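Long-range contact in core protein VP4 (Bluetongue virus, PDB 2JHP), which caps viral messenger RNA as a multifunctional enzyme and forms part of the inner capsid of the virus: residues 165-177 against 371-385. Residues are numbered along the deposited sequence; the frame is centred on the assembly and turned at random.
With GUN (guanine), chain D.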
ATOM      1  N   GLU A 165      28.424   7.509  -9.244  1.00 63.59           N
ATOM      2  CA  GLU A 165      27.350   8.154 -10.011  1.00 60.16           C
ATOM      3  C   GLU A 165      27.027   9.570  -9.516  1.00 56.65           C
ATOM      4  O   GLU A 165      26.894  10.500 -10.321  1.00 52.65           O
ATOM      5  CB  GLU A 165      26.085   7.288  -9.979  1.00 62.14           C
ATOM      6  CG  GLU A 165      25.001   7.724 -10.958  1.00 92.43           C
ATOM      7  CD  GLU A 165      23.661   7.065 -10.687  1.00 60.48           C
ATOM      8  OE1 GLU A 165      22.761   7.183 -11.549  1.00 31.77           O
ATOM      9  OE2 GLU A 165      23.506   6.434  -9.616  1.00 19.68           O
ATOM     10  N   ILE A 166      26.911   9.696  -8.191  1.00 66.92           N
ATOM     11  CA  ILE A 166      26.494  10.918  -7.466  1.00 79.33           C
ATOM     12  C   ILE A 166      26.610  12.278  -8.194  1.00 83.28           C
ATOM     13  O   ILE A 166      27.651  12.587  -8.781  1.00 85.09           O
ATOM     14  CB  ILE A 166      27.157  10.976  -6.057  1.00 86.63           C
ATOM     15  CG1 ILE A 166      28.659  10.643  -6.163  1.00144.57           C
ATOM     16  CG2 ILE A 166      26.392  10.073  -5.080  1.00125.06           C
ATOM     17  CD1 ILE A 166      29.208   9.675  -5.118  1.00163.45           C
ATOM     18  N   GLY A 167      25.554  13.101  -8.146  1.00 83.70           N
ATOM     19  CA  GLY A 167      24.354  12.866  -7.327  1.00 80.36           C
ATOM     20  C   GLY A 167      23.353  11.843  -7.852  1.00 71.08           C
ATOM     21  O   GLY A 167      23.642  10.645  -7.869  1.00 68.33           O
ATOM     22  N   THR A 168      22.159  12.283  -8.246  1.00 52.64           N
ATOM     23  CA  THR A 168      21.699  13.665  -8.113  1.00 34.77           C
ATOM     24  C   THR A 168      21.201  13.944  -6.685  1.00 24.97           C
ATOM     25  O   THR A 168      21.099  13.028  -5.866  1.00 19.76           O
ATOM     26  CB  THR A 168      20.572  13.956  -9.131  1.00 34.68           C
ATOM     27  OG1 THR A 168      20.205  15.340  -9.068  1.00 55.24           O
ATOM     28  CG2 THR A 168      19.346  13.081  -8.853  1.00 80.90           C
ATOM     29  N   ARG A 169      20.899  15.211  -6.397  1.00 19.73           N
ATOM     30  CA  ARG A 169      20.378  15.619  -5.088  1.00 13.42           C
ATOM     31  C   ARG A 169      18.850  15.512  -5.011  1.00 11.84           C
ATOM     32  O   ARG A 169      18.157  15.733  -6.004  1.00 29.40           O
ATOM     33  CB  ARG A 169      20.821  17.060  -4.778  1.00  9.56           C
ATOM     34  CG  ARG A 169      20.064  17.741  -3.631  1.00 32.21           C
ATOM     35  CD  ARG A 169      20.508  17.238  -2.251  1.00 -7.71           C
ATOM     36  NE  ARG A 169      21.742  17.898  -1.817  1.00 22.56           N
ATOM     37  CZ  ARG A 169      21.800  19.080  -1.201  1.00 26.40           C
ATOM     38  NH1 ARG A 169      20.691  19.758  -0.925  1.00110.39           N
ATOM     39  NH2 ARG A 169      22.977  19.584  -0.855  1.00 34.04           N
ATOM     40  N   PHE A 170      18.334  15.174  -3.830  1.00 33.34           N
ATOM     41  CA  PHE A 170      16.891  15.220  -3.573  1.00 12.32           C
ATOM     42  C   PHE A 170      16.554  16.004  -2.299  1.00 12.99           C
ATOM     43  O   PHE A 170      17.342  16.041  -1.348  1.00  6.60           O
ATOM     44  CB  PHE A 170      16.287  13.807  -3.512  1.00 -6.97           C
ATOM     45  CG  PHE A 170      16.769  12.986  -2.351  1.00  8.30           C
ATOM     46  CD1 PHE A 170      16.125  13.054  -1.112  1.00-14.50           C
ATOM     47  CD2 PHE A 170      17.863  12.136  -2.492  1.00 -3.99           C
ATOM     48  CE1 PHE A 170      16.569  12.295  -0.022  1.00 -2.96           C
ATOM     49  CE2 PHE A 170      18.316  11.367  -1.413  1.00-12.34           C
ATOM     50  CZ  PHE A 170      17.665  11.447  -0.174  1.00 19.95           C
ATOM     51  N   ASP A 171      15.377  16.624  -2.291  1.00  2.80           N
ATOM     52  CA  ASP A 171      14.873  17.329  -1.116  1.00-11.82           C
ATOM     53  C   ASP A 171      14.559  16.351   0.020  1.00-10.48           C
ATOM     54  O   ASP A 171      14.017  15.272  -0.224  1.00  4.52           O
ATOM     55  CB  ASP A 171      13.650  18.163  -1.490  1.00 -2.21           C
ATOM     56  CG  ASP A 171      14.020  19.390  -2.297  1.00  4.16           C
ATOM     57  OD1 ASP A 171      14.951  20.109  -1.873  1.00  5.72           O
ATOM     58  OD2 ASP A 171      13.390  19.641  -3.351  1.00  5.18           O
ATOM     59  N   ASP A 172      14.903  16.736   1.251  1.00-12.89           N
ATOM     60  CA  ASP A 172      14.771  15.843   2.413  1.00-11.08           C
ATOM     61  C   ASP A 172      14.347  16.527   3.726  1.00-13.72           C
ATOM     62  O   ASP A 172      14.409  17.744   3.838  1.00 -6.84           O
ATOM     63  CB  ASP A 172      16.063  15.055   2.616  1.00-18.02           C
ATOM     64  CG  ASP A 172      15.814  13.655   3.147  1.00 -5.22           C
ATOM     65  OD1 ASP A 172      14.661  13.325   3.488  1.00 10.88           O
ATOM     66  OD2 ASP A 172      16.788  12.885   3.235  1.00-12.55           O
ATOM     67  N   GLU A 173      13.903  15.726   4.696  1.00 23.79           N
ATOM     68  CA  GLU A 173      13.369  16.213   5.972  1.00 13.32           C
ATOM     69  C   GLU A 173      14.146  15.611   7.150  1.00 39.57           C
ATOM     70  O   GLU A 173      14.854  14.618   6.971  1.00 23.89           O
ATOM     71  CB  GLU A 173      11.880  15.850   6.099  1.00 20.85           C
ATOM     72  CG  GLU A 173      10.989  16.394   4.985  1.00 -1.23           C
ATOM     73  CD  GLU A 173       9.507  16.092   5.185  1.00 16.08           C
ATOM     74  OE1 GLU A 173       9.156  15.445   6.198  1.00 15.62           O
ATOM     75  OE2 GLU A 173       8.692  16.516   4.323  1.00 -4.07           O
ATOM     76  N   PRO A 174      14.036  16.216   8.354  1.00  4.99           N
ATOM     77  CA  PRO A 174      14.675  15.651   9.556  1.00 -3.43           C
ATOM     78  C   PRO A 174      14.108  14.287   9.972  1.00 -0.01           C
ATOM     79  O   PRO A 174      12.947  14.000   9.677  1.00-10.04           O
ATOM     80  CB  PRO A 174      14.393  16.711  10.637  1.00-11.36           C
ATOM     81  CG  PRO A 174      13.217  17.469  10.136  1.00 28.87           C
ATOM     82  CD  PRO A 174      13.360  17.496   8.651  1.00 -1.98           C
ATOM     83  N   THR A 175      14.925  13.455  10.627  1.00  8.48           N
ATOM     84  CA  THR A 175      14.464  12.160  11.171  1.00  4.74           C
ATOM     85  C   THR A 175      15.081  11.899  12.540  1.00  8.95           C
ATOM     86  O   THR A 175      15.601  12.812  13.168  1.00 -8.46           O
ATOM     87  CB  THR A 175      14.843  10.940  10.288  1.00  8.14           C
ATOM     88  OG1 THR A 175      15.621  11.353   9.160  1.00 21.75           O
ATOM     89  CG2 THR A 175      13.591  10.187   9.845  1.00 86.14           C
ATOM     90  N   ASP A 176      15.055  10.645  12.980  1.00 13.23           N
ATOM     91  CA  ASP A 176      15.656  10.246  14.247  1.00 17.37           C
ATOM     92  C   ASP A 176      17.165  10.491  14.279  1.00 17.37           C
ATOM     93  O   ASP A 176      17.801  10.638  13.234  1.00 20.39           O
ATOM     94  CB  ASP A 176      15.361   8.766  14.518  1.00 14.90           C
ATOM     95  CG  ASP A 176      13.876   8.501  14.765  1.00 10.88           C
ATOM     96  OD1 ASP A 176      13.193   7.958  13.862  1.00 67.87           O
ATOM     97  OD2 ASP A 176      13.390   8.850  15.863  1.00 50.73           O
ATOM     98  N   GLU A 177      17.725  10.542  15.487  1.00 26.59           N
ATOM     99  CA  GLU A 177      19.167  10.674  15.671  1.00 27.45           C
ATOM    100  C   GLU A 177      19.930   9.561  14.947  1.00 22.72           C
ATOM    101  O   GLU A 177      19.554   8.384  15.000  1.00 28.43           O
ATOM    102  CB  GLU A 177      19.541  10.718  17.161  1.00 43.11           C
ATOM    103  CG  GLU A 177      18.980   9.571  18.000  1.00 77.15           C
ATOM    104  CD  GLU A 177      19.496   9.557  19.431  1.00 16.79           C
ATOM    105  OE1 GLU A 177      20.711   9.341  19.634  1.00 35.68           O
ATOM    106  OE2 GLU A 177      18.681   9.749  20.358  1.00 62.25           O
ATOM    107  N   GLU A 371      28.511  16.052   1.796  1.00 10.69           N
ATOM    108  CA  GLU A 371      28.095  17.431   1.501  1.00 -2.20           C
ATOM    109  C   GLU A 371      26.738  17.526   0.814  1.00 17.92           C
ATOM    110  O   GLU A 371      26.037  18.527   0.962  1.00 26.04           O
ATOM    111  CB  GLU A 371      29.144  18.119   0.638  1.00  5.00           C
ATOM    112  CG  GLU A 371      30.512  18.131   1.279  1.00  8.00           C
ATOM    113  CD  GLU A 371      31.635  18.262   0.271  1.00 32.66           C
ATOM    114  OE1 GLU A 371      31.377  18.680  -0.888  1.00-10.43           O
ATOM    115  OE2 GLU A 371      32.784  17.945   0.649  1.00-17.11           O
ATOM    116  N   LEU A 372      26.378  16.490   0.060  1.00 17.74           N
ATOM    117  CA  LEU A 372      25.114  16.473  -0.662  1.00  3.61           C
ATOM    118  C   LEU A 372      23.940  15.968   0.179  1.00  6.58           C
ATOM    119  O   LEU A 372      22.829  16.463   0.027  1.00 14.66           O
ATOM    120  CB  LEU A 372      25.217  15.637  -1.949  1.00 -8.85           C
ATOM    121  CG  LEU A 372      25.964  16.182  -3.172  1.00  1.81           C
ATOM    122  CD1 LEU A 372      26.032  15.119  -4.266  1.00 11.09           C
ATOM    123  CD2 LEU A 372      25.304  17.438  -3.704  1.00-10.81           C
ATOM    124  N   TYR A 373      24.178  14.998   1.062  1.00 -6.10           N
ATOM    125  CA  TYR A 373      23.069  14.308   1.729  1.00 11.60           C
ATOM    126  C   TYR A 373      22.965  14.457   3.252  1.00 19.15           C
ATOM    127  O   TYR A 373      21.873  14.347   3.804  1.00 30.64           O
ATOM    128  CB  TYR A 373      23.026  12.827   1.303  1.00  9.56           C
ATOM    129  CG  TYR A 373      23.038  12.637  -0.200  1.00  7.50           C
ATOM    130  CD1 TYR A 373      21.987  13.103  -0.998  1.00 22.90           C
ATOM    131  CD2 TYR A 373      24.106  12.011  -0.825  1.00 15.63           C
ATOM    132  CE1 TYR A 373      22.005  12.945  -2.382  1.00 15.29           C
ATOM    133  CE2 TYR A 373      24.133  11.846  -2.209  1.00-15.03           C
ATOM    134  CZ  TYR A 373      23.084  12.313  -2.982  1.00 20.62           C
ATOM    135  OH  TYR A 373      23.137  12.140  -4.352  1.00 11.22           O
ATOM    136  N   HIS A 374      24.081  14.706   3.928  1.00 32.01           N
ATOM    137  CA  HIS A 374      24.067  14.894   5.385  1.00 29.34           C
ATOM    138  C   HIS A 374      23.445  16.235   5.833  1.00 18.07           C
ATOM    139  O   HIS A 374      23.255  17.160   5.032  1.00 17.00           O
ATOM    140  CB  HIS A 374      25.479  14.743   5.962  1.00 25.27           C
ATOM    141  CG  HIS A 374      25.970  13.330   6.026  1.00 51.75           C
ATOM    142  ND1 HIS A 374      26.961  12.932   6.898  1.00 26.02           N
ATOM    143  CD2 HIS A 374      25.606  12.222   5.340  1.00 11.28           C
ATOM    144  CE1 HIS A 374      27.197  11.642   6.734  1.00 52.17           C
ATOM    145  NE2 HIS A 374      26.389  11.188   5.793  1.00 33.37           N
ATOM    146  N   GLY A 375      23.135  16.327   7.124  1.00 23.01           N
ATOM    147  CA  GLY A 375      22.526  17.520   7.698  1.00 30.89           C
ATOM    148  C   GLY A 375      21.463  17.145   8.708  1.00 33.21           C
ATOM    149  O   GLY A 375      20.667  16.233   8.471  1.00 18.54           O
ATOM    150  N   ARG A 376      21.442  17.852   9.835  1.00 29.63           N
ATOM    151  CA  ARG A 376      20.483  17.568  10.902  1.00 28.56           C
ATOM    152  C   ARG A 376      19.037  17.828  10.459  1.00  9.08           C
ATOM    153  O   ARG A 376      18.103  17.423  11.138  1.00 12.66           O
ATOM    154  CB  ARG A 376      20.829  18.347  12.182  1.00 23.37           C
ATOM    155  CG  ARG A 376      20.643  17.555  13.483  1.00200.00           C
ATOM    156  CD  ARG A 376      19.188  17.508  13.946  1.00200.00           C
ATOM    157  NE  ARG A 376      18.848  16.236  14.587  1.00138.58           N
ATOM    158  CZ  ARG A 376      18.472  15.130  13.939  1.00 41.76           C
ATOM    159  NH1 ARG A 376      18.389  15.112  12.613  1.00130.12           N
ATOM    160  NH2 ARG A 376      18.183  14.027  14.620  1.00 17.45           N
ATOM    161  N   ASP A 377      18.861  18.493   9.320  1.00  3.68           N
ATOM    162  CA  ASP A 377      17.532  18.651   8.725  1.00 -2.03           C
ATOM    163  C   ASP A 377      17.280  17.723   7.530  1.00 17.85           C
ATOM    164  O   ASP A 377      16.310  17.903   6.806  1.00 14.30           O
ATOM    165  CB  ASP A 377      17.260  20.109   8.345  1.00 -5.56           C
ATOM    166  CG  ASP A 377      18.468  20.800   7.707  1.00 -8.94           C
ATOM    167  OD1 ASP A 377      18.564  22.045   7.834  1.00 37.89           O
ATOM    168  OD2 ASP A 377      19.316  20.118   7.089  1.00 30.85           O
ATOM    169  N   ARG A 378      18.153  16.739   7.328  1.00 13.61           N
ATOM    170  CA  ARG A 378      17.976  15.766   6.240  1.00 -3.48           C
ATOM    171  C   ARG A 378      17.900  14.346   6.769  1.00 11.45           C
ATOM    172  O   ARG A 378      18.254  14.079   7.914  1.00  9.32           O
ATOM    173  CB  ARG A 378      19.095  15.881   5.191  1.00-11.55           C
ATOM    174  CG  ARG A 378      19.157  17.247   4.474  1.00 30.15           C
ATOM    175  CD  ARG A 378      20.178  17.279   3.325  1.00  7.31           C
ATOM    176  NE  ARG A 378      19.978  16.185   2.358  1.00-15.90           N
ATOM    177  CZ  ARG A 378      19.203  16.245   1.274  1.00 23.38           C
ATOM    178  NH1 ARG A 378      18.535  17.347   0.969  1.00 -1.34           N
ATOM    179  NH2 ARG A 378      19.096  15.190   0.482  1.00 13.27           N
ATOM    180  N   GLY A 379      17.409  13.437   5.940  1.00 16.11           N
ATOM    181  CA  GLY A 379      17.514  12.023   6.260  1.00 15.57           C
ATOM    182  C   GLY A 379      16.274  11.167   6.137  1.00 20.34           C
ATOM    183  O   GLY A 379      16.395   9.961   5.950  1.00 25.36           O
ATOM    184  N   ARG A 380      15.091  11.769   6.249  1.00 15.07           N
ATOM    185  CA  ARG A 380      13.843  10.997   6.311  1.00 19.93           C
ATOM    186  C   ARG A 380      13.664  10.102   5.096  1.00 30.25           C
ATOM    187  O   ARG A 380      13.472   8.892   5.224  1.00 20.26           O
ATOM    188  CB  ARG A 380      12.628  11.919   6.501  1.00 17.77           C
ATOM    189  CG  ARG A 380      11.284  11.202   6.535  1.00 25.40           C
ATOM    190  CD  ARG A 380      10.196  12.103   7.084  1.00 33.17           C
ATOM    191  NE  ARG A 380       8.876  11.493   6.941  1.00 22.36           N
ATOM    192  CZ  ARG A 380       7.937  11.906   6.095  1.00 19.23           C
ATOM    193  NH1 ARG A 380       8.148  12.953   5.308  1.00 65.88           N
ATOM    194  NH2 ARG A 380       6.777  11.269   6.040  1.00 14.41           N
ATOM    195  N   PHE A 381      13.760  10.705   3.920  1.00 19.34           N
ATOM    196  CA  PHE A 381      13.604   9.985   2.671  1.00 12.27           C
ATOM    197  C   PHE A 381      14.837   9.155   2.306  1.00 19.82           C
ATOM    198  O   PHE A 381      14.724   8.138   1.622  1.00 16.03           O
ATOM    199  CB  PHE A 381      13.192  10.945   1.560  1.00 11.97           C
ATOM    200  CG  PHE A 381      11.870  11.623   1.819  1.00 10.40           C
ATOM    201  CD1 PHE A 381      11.797  13.005   1.987  1.00 45.59           C
ATOM    202  CD2 PHE A 381      10.694  10.871   1.906  1.00 38.14           C
ATOM    203  CE1 PHE A 381      10.573  13.634   2.230  1.00 21.60           C
ATOM    204  CE2 PHE A 381       9.470  11.484   2.149  1.00 42.18           C
ATOM    205  CZ  PHE A 381       9.413  12.873   2.311  1.00  6.01           C
ATOM    206  N   LEU A 382      16.010   9.577   2.771  1.00 16.19           N
ATOM    207  CA  LEU A 382      17.194   8.733   2.631  1.00  9.93           C
ATOM    208  C   LEU A 382      16.971   7.438   3.413  1.00 18.66           C
ATOM    209  O   LEU A 382      17.126   6.344   2.871  1.00 17.70           O
ATOM    210  CB  LEU A 382      18.477   9.453   3.090  1.00-10.37           C
ATOM    211  CG  LEU A 382      19.785   8.644   3.017  1.00 10.39           C
ATOM    212  CD1 LEU A 382      20.050   8.092   1.594  1.00-12.28           C
ATOM    213  CD2 LEU A 382      20.972   9.441   3.498  1.00 13.75           C
ATOM    214  N   LYS A 383      16.575   7.568   4.676  1.00 13.96           N
ATOM    215  CA  LYS A 383      16.307   6.402   5.501  1.00 16.10           C
ATOM    216  C   LYS A 383      15.328   5.455   4.809  1.00 24.01           C
ATOM    217  O   LYS A 383      15.610   4.274   4.682  1.00 17.68           O
ATOM    218  CB  LYS A 383      15.792   6.802   6.880  1.00 22.52           C
ATOM    219  CG  LYS A 383      15.938   5.700   7.903  1.00 16.23           C
ATOM    220  CD  LYS A 383      15.749   6.201   9.313  1.00 11.10           C
ATOM    221  CE  LYS A 383      14.296   6.463   9.627  1.00 14.13           C
ATOM    222  NZ  LYS A 383      14.142   6.962  11.021  1.00 18.95           N
ATOM    223  N   LYS A 384      14.202   5.981   4.340  1.00 17.36           N
ATOM    224  CA  LYS A 384      13.220   5.183   3.607  1.00 12.87           C
ATOM    225  C   LYS A 384      13.866   4.360   2.501  1.00 15.69           C
ATOM    226  O   LYS A 384      13.742   3.132   2.478  1.00 16.79           O
ATOM    227  CB  LYS A 384      12.112   6.079   3.027  1.00 15.82           C
ATOM    228  CG  LYS A 384      10.849   5.335   2.581  1.00 18.11           C
ATOM    229  CD  LYS A 384       9.684   6.301   2.378  1.00 11.41           C
ATOM    230  CE  LYS A 384       8.654   5.785   1.370  1.00 41.32           C
ATOM    231  NZ  LYS A 384       9.168   5.821  -0.037  1.00 21.84           N
ATOM    232  N   ARG A 385      14.568   5.057   1.609  1.00 15.71           N
ATOM    233  CA  ARG A 385      15.210   4.485   0.430  1.00 13.17           C
ATOM    234  C   ARG A 385      16.294   3.445   0.724  1.00 20.76           C
ATOM    235  O   ARG A 385      16.487   2.513  -0.059  1.00 18.37           O
ATOM    236  CB  ARG A 385      15.825   5.592  -0.412  1.00 13.47           C
ATOM    237  CG  ARG A 385      14.848   6.373  -1.245  1.00 35.81           C
ATOM    238  CD  ARG A 385      15.612   7.018  -2.375  1.00  9.78           C
ATOM    239  NE  ARG A 385      15.068   8.312  -2.778  1.00 37.59           N
ATOM    240  CZ  ARG A 385      15.726   9.180  -3.539  1.00  5.29           C
ATOM    241  NH1 ARG A 385      16.951   8.885  -3.970  1.00 29.91           N
ATOM    242  NH2 ARG A 385      15.164  10.337  -3.866  1.00135.50           N
TER
HETATM  243  N9  GUN D1647      10.361   4.617   6.459  1.00 27.86           N
HETATM  244  C8  GUN D1647       9.109   4.200   6.668  1.00 88.23           C
HETATM  245  N7  GUN D1647       9.119   3.153   7.494  1.00 42.40           N
HETATM  246  C5  GUN D1647      10.382   2.901   7.818  1.00 30.15           C
HETATM  247  C6  GUN D1647      10.970   1.940   8.637  1.00 41.97           C
HETATM  248  O6  GUN D1647      10.277   1.109   9.226  1.00 30.11           O
HETATM  249  N1  GUN D1647      12.368   1.948   8.776  1.00 19.21           N
HETATM  250  C2  GUN D1647      13.112   2.925   8.072  1.00 50.09           C
HETATM  251  N2  GUN D1647      14.428   2.950   8.178  1.00 30.84           N
HETATM  252  N3  GUN D1647      12.512   3.843   7.292  1.00 19.65           N
HETATM  253  C4  GUN D1647      11.175   3.842   7.159  1.00 42.87           C
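The N-terminus of helix 380-391, which lends Lys383 and Lys384 to a guanine pocket and has Gly379 as its N-cap residue, is crossed by the loop 165-177 leading into helix 178-186. Asp172 brings its carboxylate to the main-chain N-H groups of the first turn: OD1 takes the Phe381 N-H at 2.8 Å through its syn lone pair, while OD2 receives weak bonds from Gly379 N and Leu382 N. Next to it, Glu173 O accepts from Arg380 N at 2.9 Å, and its side chain runs beside that of Arg380 to a salt bridge, OE1 to NH1. The same helix end would probably help stabilise the negative charge of Asp172.

Arg378, its chain bent at chi3, folds back toward the loop and grips one carbonyl end-on, NH1 and NH2 both reaching Phe170 O in the guanidinium plane, with NH2 at 2.7 Å. Its NE bonds to Tyr373 O, which fixes the rotation of the group, and Asp172 CB lies over one of its faces. With CG between the backbone N and the carbonyl carbon (chi1 66°), the Phe170 ring sits between two arginines: Arg385 makes a cation-pi contact over one face, its CZ 4.1 Å from the ring centroid, and Arg378 NH2 lies over the other. Lys383 NZ makes salt bridges to Asp176 OD1, at 3.2 Å, and to Asp184, while Arg210 holds Asp176 OD2; the Lys383 aliphatic chain lies against guanine N2. Tyr373 OH donates to Thr168 O at 2.7 Å from above the carbonyl plane.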